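Side-chain contacts in protein BA42 (Bizionia argentinensis, PDB 4OA3), which is of unknown function but binds two calcium ions and consists of a stand-alone TPM domain: residues I101-Q104 against F105-G108; D50-N54 against L55-N59; E7-T10 against A11-K15. All coordinates share one frame; numbering follows the deposited sequence.

Contact 1: I101-Q104 against F105-G108; sequences IQLQ and FKQG
Ile101 and Phe105, one helical turn apart, carry the apolar side of this contact. Their side chains run side by side, and the methyl CG2 of Ile101 sits over the middle of one face of the Phe105 ring, 3.5 Å from the ring centroid and 12° off its normal, a CH-pi contact. CG2 gets there because it is the branch anti to the backbone N, with CG1 anti to the carbonyl carbon (chi1 -60°). The ring atoms nearest the methyl are CZ and CE2, both at the far end of the phenyl group.

The backbone bonds are those of a helix coming to its end. Phe105 N donates to Ile101 O at 2.9 Å and Lys106 N to Gln102 O at the same length. Gln107 N then turns to Gln104 O at 3.1 Å, over a less straight path. Gly108, with positive phi, ends the helix in a Schellman motif, its N donating to Phe105 O at 3.1 Å. Residues 105 to 108 form a type I turn.

One side chain takes up a carbonyl of the last turn. Gln107 lies alongside Leu103, and its NE2 donates to Leu103 O at 3.0 Å with an N-H...O angle of 169°; the acceptor lies in the Gln107 amide plane, whereas the donor stands above the plane of the carbonyl. The aliphatic part of Lys106 passes nearby, with CG 3.6 Å from Leu103 O. Gln104 OE1 accepts from Asn109 ND2, just beyond the turn.

This C-terminal end of helix 95-105 leads into helix 110-128, whose Phe110 meets the Phe105 ring while Gln112 and Asp116 touch Gln104. Phe77 of strand 76-81 packs against Ile101 and Gln102 and meets the Phe105 ring nearly at right angles.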
loop_
_atom_site.group_PDB
_atom_site.type_symbol
_atom_site.label_atom_id
_atom_site.label_comp_id
_atom_site.label_asym_id
_atom_site.label_seq_id
_atom_site.Cartn_x
_atom_site.Cartn_y
_atom_site.Cartn_z
ATOM N N ILE A 101 -9.908 2.735 3.058
ATOM C CA ILE A 101 -10.084 1.538 2.230
ATOM C C ILE A 101 -11.391 0.813 2.574
ATOM O O ILE A 101 -12.180 0.499 1.695
ATOM C CB ILE A 101 -8.884 0.571 2.395
ATOM C CG1 ILE A 101 -7.562 1.255 1.977
ATOM C CG2 ILE A 101 -9.127 -0.743 1.620
ATOM C CD1 ILE A 101 -6.305 0.474 2.350
ATOM N N GLN A 102 -11.610 0.581 3.867
ATOM C CA GLN A 102 -12.776 -0.150 4.338
ATOM C C GLN A 102 -14.080 0.549 3.972
ATOM O O GLN A 102 -15.044 -0.102 3.599
ATOM C CB GLN A 102 -12.711 -0.317 5.854
ATOM C CG GLN A 102 -13.785 -1.280 6.394
ATOM C CD GLN A 102 -13.607 -2.650 5.793
ATOM O OE1 GLN A 102 -12.513 -3.203 5.842
ATOM N NE2 GLN A 102 -14.598 -3.162 5.077
ATOM N N LEU A 103 -14.108 1.875 4.051
ATOM C CA LEU A 103 -15.308 2.621 3.686
ATOM C C LEU A 103 -15.749 2.273 2.286
ATOM O O LEU A 103 -16.943 2.120 2.016
ATOM C CB LEU A 103 -15.034 4.114 3.800
ATOM C CG LEU A 103 -16.165 5.046 3.354
ATOM C CD1 LEU A 103 -17.438 4.847 4.214
ATOM C CD2 LEU A 103 -15.714 6.487 3.402
ATOM N N GLN A 104 -14.790 2.165 1.352
ATOM C CA GLN A 104 -15.144 1.851 -0.012
ATOM C C GLN A 104 -15.353 0.362 -0.211
ATOM O O GLN A 104 -16.270 -0.003 -0.933
ATOM C CB GLN A 104 -14.065 2.351 -0.970
ATOM C CG GLN A 104 -13.787 3.839 -0.895
ATOM C CD GLN A 104 -15.042 4.633 -1.110
ATOM O OE1 GLN A 104 -15.858 4.321 -1.990
ATOM N NE2 GLN A 104 -15.252 5.636 -0.269
ATOM N N PHE A 105 -14.552 -0.488 0.439
ATOM C CA PHE A 105 -14.719 -1.940 0.277
ATOM C C PHE A 105 -16.071 -2.413 0.776
ATOM O O PHE A 105 -16.662 -3.261 0.123
ATOM C CB PHE A 105 -13.610 -2.730 0.992
ATOM C CG PHE A 105 -12.261 -2.846 0.331
ATOM C CD1 PHE A 105 -11.962 -2.125 -0.819
ATOM C CD2 PHE A 105 -11.298 -3.707 0.837
ATOM C CE1 PHE A 105 -10.724 -2.272 -1.448
ATOM C CE2 PHE A 105 -10.051 -3.821 0.228
ATOM C CZ PHE A 105 -9.766 -3.083 -0.900
ATOM N N LYS A 106 -16.601 -1.815 1.856
ATOM C CA LYS A 106 -17.911 -2.222 2.376
ATOM C C LYS A 106 -19.052 -1.838 1.445
ATOM O O LYS A 106 -20.123 -2.426 1.554
ATOM C CB LYS A 106 -18.128 -1.745 3.815
ATOM C CG LYS A 106 -18.682 -0.359 3.979
ATOM C CD LYS A 106 -18.321 0.201 5.347
ATOM C CE LYS A 106 -19.328 1.207 5.842
ATOM N NZ LYS A 106 -18.897 1.857 7.110
ATOM N N GLN A 107 -18.824 -0.901 0.498
ATOM C CA GLN A 107 -19.791 -0.497 -0.512
ATOM C C GLN A 107 -19.582 -1.172 -1.888
ATOM O O GLN A 107 -20.266 -0.813 -2.843
ATOM C CB GLN A 107 -19.702 1.016 -0.733
ATOM C CG GLN A 107 -20.026 1.849 0.482
ATOM C CD GLN A 107 -19.887 3.302 0.139
ATOM O OE1 GLN A 107 -20.776 3.908 -0.467
ATOM N NE2 GLN A 107 -18.781 3.915 0.529
ATOM N N GLY A 108 -18.616 -2.077 -2.000
ATOM C CA GLY A 108 -18.311 -2.746 -3.260
ATOM C C GLY A 108 -17.492 -1.910 -4.225
ATOM O O GLY A 108 -17.483 -2.183 -5.428
#

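Contact 2: D50-N54 against L55-N59; sequences DVFHN and LKMDN
Phe52 and Met57 meet where helix 44-54 ends in a Schellman motif, the chain reversing at Lys56 with positive phi before a type I turn from Lys56 to Asn59. Aromatic contacts come first. Met57 crosses the Phe52 side chain at about a right angle and lays its CB over the centre of one ring face, 3.5 Å from the centroid and 11° off the normal. Its sulfur SD stands obliquely to the same ring, 4.7 Å from the centroid, a Met-aromatic contact. The ring reaches forward over the loop because CG is anti to the backbone N (chi1 -172°). An alanine in place of Phe52 is likely to leave Met57 CB and SD without the ring they lie against and to open a gap beside Tyr80 and Leu67, which also touch it.

The other apolar pair, Val51 and Leu55, points the same way, Val51 CG1 lying 3.7 Å from Leu55 CD1. Strands 31-37 and 65-71 lie against this side through Arg33, His35 and Leu67. Met57 also touches Leu139, a calcium ligand, and its side chain lies about 8 Å from a bound calcium ion.

Backbone bonds fix the reversal. Leu55 N reaches Val51 O, still in helical fashion. Two bonds back into the last turn then define the Schellman motif: Lys56 N to His53 O at 2.9 Å, and Met57 N to Phe52 O at 3.1 Å. The second is almost straight (170°), a bond that helps hold Met57 against the ring face.

A water also bridges helix and loop, donating to His53 O at 2.9 Å and to Asp58 OD1 at 2.9 Å.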
loop_
_atom_site.group_PDB
_atom_site.type_symbol
_atom_site.label_atom_id
_atom_site.label_comp_id
_atom_site.label_asym_id
_atom_site.label_seq_id
_atom_site.Cartn_x
_atom_site.Cartn_y
_atom_site.Cartn_z
ATOM N N ASP A 50 5.714 -11.962 4.365
ATOM C CA ASP A 50 6.364 -12.809 3.364
ATOM C C ASP A 50 6.278 -12.150 1.989
ATOM O O ASP A 50 7.240 -12.174 1.225
ATOM C CB ASP A 50 5.724 -14.213 3.299
ATOM C CG ASP A 50 5.966 -15.125 4.497
ATOM O OD1 ASP A 50 6.979 -14.930 5.206
ATOM O OD2 ASP A 50 5.205 -16.071 4.667
ATOM N N VAL A 51 5.119 -11.616 1.628
ATOM C CA VAL A 51 4.990 -10.963 0.323
ATOM C C VAL A 51 5.899 -9.735 0.238
ATOM O O VAL A 51 6.602 -9.572 -0.768
ATOM C CB VAL A 51 3.527 -10.588 0.060
ATOM C CG1 VAL A 51 3.391 -9.739 -1.201
ATOM C CG2 VAL A 51 2.672 -11.843 -0.097
ATOM N N PHE A 52 5.929 -8.921 1.271
ATOM C CA PHE A 52 6.807 -7.740 1.328
ATOM C C PHE A 52 8.269 -8.144 1.028
ATOM O O PHE A 52 8.976 -7.498 0.228
ATOM C CB PHE A 52 6.706 -7.104 2.731
ATOM C CG PHE A 52 7.394 -5.778 2.875
ATOM C CD1 PHE A 52 8.729 -5.704 3.236
ATOM C CD2 PHE A 52 6.700 -4.608 2.669
ATOM C CE1 PHE A 52 9.361 -4.464 3.324
ATOM C CE2 PHE A 52 7.322 -3.371 2.801
ATOM C CZ PHE A 52 8.645 -3.314 3.135
ATOM N N HIS A 53 8.719 -9.219 1.680
ATOM C CA HIS A 53 10.044 -9.759 1.483
ATOM C C HIS A 53 10.265 -10.282 0.080
ATOM O O HIS A 53 11.273 -9.973 -0.555
ATOM C CB HIS A 53 10.306 -10.897 2.471
ATOM C CG HIS A 53 11.615 -11.573 2.256
ATOM N ND1 HIS A 53 12.798 -10.954 2.612
ATOM C CD2 HIS A 53 11.897 -12.770 1.688
ATOM C CE1 HIS A 53 13.755 -11.814 2.292
ATOM N NE2 HIS A 53 13.261 -12.901 1.707
ATOM N N ASN A 54 9.317 -11.036 -0.408
ATOM C CA ASN A 54 9.469 -11.631 -1.713
ATOM C C ASN A 54 9.406 -10.605 -2.865
ATOM O O ASN A 54 9.993 -10.856 -3.915
ATOM C CB ASN A 54 8.521 -12.803 -1.859
ATOM C CG ASN A 54 9.094 -13.999 -1.149
ATOM O OD1 ASN A 54 9.843 -14.759 -1.767
ATOM N ND2 ASN A 54 8.909 -14.114 0.175
ATOM N N LEU A 55 8.777 -9.423 -2.635
ATOM C CA LEU A 55 8.774 -8.282 -3.543
ATOM C C LEU A 55 9.982 -7.378 -3.312
ATOM O O LEU A 55 10.143 -6.395 -4.043
ATOM C CB LEU A 55 7.469 -7.479 -3.390
ATOM C CG LEU A 55 6.204 -8.221 -3.767
ATOM C CD1 LEU A 55 5.026 -7.346 -3.572
ATOM C CD2 LEU A 55 6.239 -8.766 -5.177
ATOM N N LYS A 56 10.899 -7.730 -2.386
ATOM C CA LYS A 56 12.115 -6.961 -2.115
ATOM C C LYS A 56 11.739 -5.495 -1.827
ATOM O O LYS A 56 12.454 -4.552 -2.213
ATOM C CB LYS A 56 13.125 -7.104 -3.271
ATOM C CG LYS A 56 13.672 -8.514 -3.391
ATOM C CD LYS A 56 14.920 -8.572 -4.239
ATOM C CE LYS A 56 15.308 -10.000 -4.501
ATOM N NZ LYS A 56 16.395 -10.107 -5.514
ATOM N N MET A 57 10.663 -5.298 -1.057
ATOM C CA MET A 57 10.202 -3.963 -0.701
ATOM C C MET A 57 11.039 -3.331 0.392
ATOM O O MET A 57 10.870 -2.164 0.694
ATOM C CB MET A 57 8.734 -3.995 -0.361
ATOM C CG MET A 57 7.906 -4.266 -1.570
ATOM S SD MET A 57 6.118 -4.310 -1.252
ATOM C CE MET A 57 5.863 -2.571 -0.732
ATOM N N ASP A 58 11.982 -4.095 0.943
ATOM C CA ASP A 58 12.945 -3.585 1.904
ATOM C C ASP A 58 14.044 -2.767 1.222
ATOM O O ASP A 58 14.862 -2.163 1.934
ATOM C CB ASP A 58 13.540 -4.732 2.738
ATOM C CG ASP A 58 14.114 -5.925 1.994
ATOM O OD1 ASP A 58 13.652 -6.202 0.848
ATOM O OD2 ASP A 58 14.898 -6.675 2.608
ATOM N N ASN A 59 14.086 -2.719 -0.125
ATOM C CA ASN A 59 15.096 -1.993 -0.895
ATOM C C ASN A 59 14.769 -0.495 -1.034
ATOM O O ASN A 59 14.588 0.007 -2.145
ATOM C CB ASN A 59 15.271 -2.667 -2.273
ATOM C CG ASN A 59 16.423 -2.200 -3.136
ATOM O OD1 ASN A 59 16.303 -2.167 -4.371
ATOM N ND2 ASN A 59 17.600 -1.978 -2.551
HETATM O O HOH W 1 13.825 -9.056 0.380
#

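Contact 3: E7-T10 against A11-K15; sequences EFLT and AEEEK
Glu13 folds back from the first turn of helix 11-24 onto Thr10, the N-cap residue just before that helix. Its CB lies 3.5 Å from Thr10 OG1 and, on the apolar side, 4.0 Å from Leu9 CD2, where the two side chains meet at a slant. CG, anti to the carbonyl carbon (chi1 -75°), is directed back toward the start of the helix and comes within 3.3 Å of Thr10 OG1. From there the chain runs extended, taking CD past the same hydroxyl, and OE1 receives Thr10 N at 2.9 Å. The bond is nearly straight; the N-H comes to the anti side of the oxygen, 20° out of the carboxylate plane. OE1 also rests against Leu9 CA.

The return bond makes this a capping box: Glu13 N donates to Thr10 OG1 at 3.1 Å, so N-cap residue and third helical residue each bind the other's backbone N-H through a side chain. A chi1 of 66° sets the threonine hydroxyl between its backbone N and carbonyl carbon, facing Glu13 N. The carboxylate of Glu13 would probably also interact favourably with the positive end of the helix dipole.

Thr10 O begins the regular helical bonding, accepting from Glu14 N at 2.8 Å. Glu14 sends its carboxylate the other way: a water donates to both its OE1 and Leu9 O, while OE2 forms a salt bridge with Lys145. Leu9 itself is buried against Phe110 of helix 110-128, Leu36 of strand 31-37 and Ile143.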
loop_
_atom_site.group_PDB
_atom_site.type_symbol
_atom_site.label_atom_id
_atom_site.label_comp_id
_atom_site.label_asym_id
_atom_site.label_seq_id
_atom_site.Cartn_x
_atom_site.Cartn_y
_atom_site.Cartn_z
ATOM N N GLU A 7 -9.242 -10.832 -12.950
ATOM C CA GLU A 7 -10.429 -10.022 -13.242
ATOM C C GLU A 7 -10.812 -9.138 -12.045
ATOM O O GLU A 7 -11.772 -8.369 -12.167
ATOM C CB GLU A 7 -11.605 -10.923 -13.624
ATOM N N PHE A 8 -10.050 -9.208 -10.898
ATOM C CA PHE A 8 -10.301 -8.367 -9.711
ATOM C C PHE A 8 -10.505 -6.904 -10.159
ATOM O O PHE A 8 -11.404 -6.210 -9.674
ATOM C CB PHE A 8 -9.106 -8.370 -8.713
ATOM C CG PHE A 8 -8.482 -9.673 -8.239
ATOM C CD1 PHE A 8 -9.268 -10.690 -7.716
ATOM C CD2 PHE A 8 -7.099 -9.822 -8.182
ATOM C CE1 PHE A 8 -8.688 -11.873 -7.248
ATOM C CE2 PHE A 8 -6.521 -10.998 -7.692
ATOM C CZ PHE A 8 -7.319 -12.013 -7.227
ATOM N N LEU A 9 -9.631 -6.439 -11.088
ATOM C CA LEU A 9 -9.636 -5.076 -11.582
ATOM C C LEU A 9 -9.632 -5.053 -13.077
ATOM O O LEU A 9 -8.934 -5.848 -13.711
ATOM C CB LEU A 9 -8.337 -4.374 -11.122
ATOM C CG LEU A 9 -8.151 -4.179 -9.630
ATOM C CD1 LEU A 9 -6.695 -3.784 -9.333
ATOM C CD2 LEU A 9 -9.080 -3.101 -9.103
ATOM N N THR A 10 -10.333 -4.079 -13.661
ATOM C CA THR A 10 -10.216 -3.877 -15.105
ATOM C C THR A 10 -8.892 -3.146 -15.372
ATOM O O THR A 10 -8.285 -2.586 -14.442
ATOM C CB THR A 10 -11.342 -3.005 -15.671
ATOM O OG1 THR A 10 -11.215 -1.692 -15.150
ATOM C CG2 THR A 10 -12.755 -3.587 -15.397
ATOM N N ALA A 11 -8.485 -3.080 -16.643
ATOM C CA ALA A 11 -7.264 -2.355 -17.002
ATOM C C ALA A 11 -7.397 -0.889 -16.617
ATOM O O ALA A 11 -6.440 -0.293 -16.124
ATOM C CB ALA A 11 -7.011 -2.461 -18.501
ATOM N N GLU A 12 -8.577 -0.296 -16.836
ATOM C CA GLU A 12 -8.826 1.097 -16.488
ATOM C C GLU A 12 -8.694 1.307 -14.955
ATOM O O GLU A 12 -8.121 2.297 -14.526
ATOM C CB GLU A 12 -10.215 1.535 -16.992
ATOM C CG GLU A 12 -10.537 2.999 -16.747
ATOM C CD GLU A 12 -11.815 3.463 -17.418
ATOM O OE1 GLU A 12 -12.909 3.115 -16.920
ATOM O OE2 GLU A 12 -11.721 4.182 -18.437
ATOM N N GLU A 13 -9.200 0.379 -14.156
ATOM C CA GLU A 13 -9.107 0.465 -12.693
ATOM C C GLU A 13 -7.649 0.324 -12.258
ATOM O O GLU A 13 -7.161 1.082 -11.418
ATOM C CB GLU A 13 -9.959 -0.622 -12.053
ATOM C CG GLU A 13 -11.453 -0.314 -12.125
ATOM C CD GLU A 13 -12.339 -1.439 -11.625
ATOM O OE1 GLU A 13 -11.966 -2.625 -11.775
ATOM O OE2 GLU A 13 -13.428 -1.129 -11.090
ATOM N N GLU A 14 -6.952 -0.643 -12.849
ATOM C CA GLU A 14 -5.539 -0.827 -12.527
ATOM C C GLU A 14 -4.735 0.412 -12.836
ATOM O O GLU A 14 -3.867 0.826 -12.060
ATOM C CB GLU A 14 -5.033 -2.019 -13.306
ATOM C CG GLU A 14 -3.828 -2.630 -12.685
ATOM C CD GLU A 14 -3.471 -4.017 -13.179
ATOM O OE1 GLU A 14 -4.283 -4.664 -13.893
ATOM O OE2 GLU A 14 -2.346 -4.449 -12.859
ATOM N N LYS A 15 -5.009 1.042 -13.990
ATOM C CA LYS A 15 -4.345 2.267 -14.372
ATOM C C LYS A 15 -4.580 3.370 -13.327
ATOM O O LYS A 15 -3.649 4.099 -12.993
ATOM C CB LYS A 15 -4.823 2.718 -15.761
ATOM C CG LYS A 15 -4.342 4.107 -16.173
ATOM C CD LYS A 15 -5.102 4.600 -17.407
ATOM C CE LYS A 15 -4.824 6.027 -17.872
ATOM N NZ LYS A 15 -4.068 6.873 -16.907
HETATM O O HOH W 2 -6.483 -5.657 -15.172
HETATM O O HOH W 3 -13.405 -0.034 -15.571
#

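Along the chain the order is contact 3, contact 2, contact 1, and all three mark helix ends in the one TPM domain: the start of helix 11-24, then the ends of helices 44-54 and 95-105. Contacts 1 and 2 lie on opposite sides of the chain's centre, their centres 26 Å apart. Contact 3 is 17 Å from contact 1 and 23 Å from contact 2, centre to centre. Phe110 of helix 110-128 borders both contacts 1 and 3. All three also touch the one sheet, strand 76-81 at contact 1 and strand 31-37 at contacts 2 and 3, so each helix end is packed against it. Contact 2 lies nearest the calcium sites, touching a ligand residue.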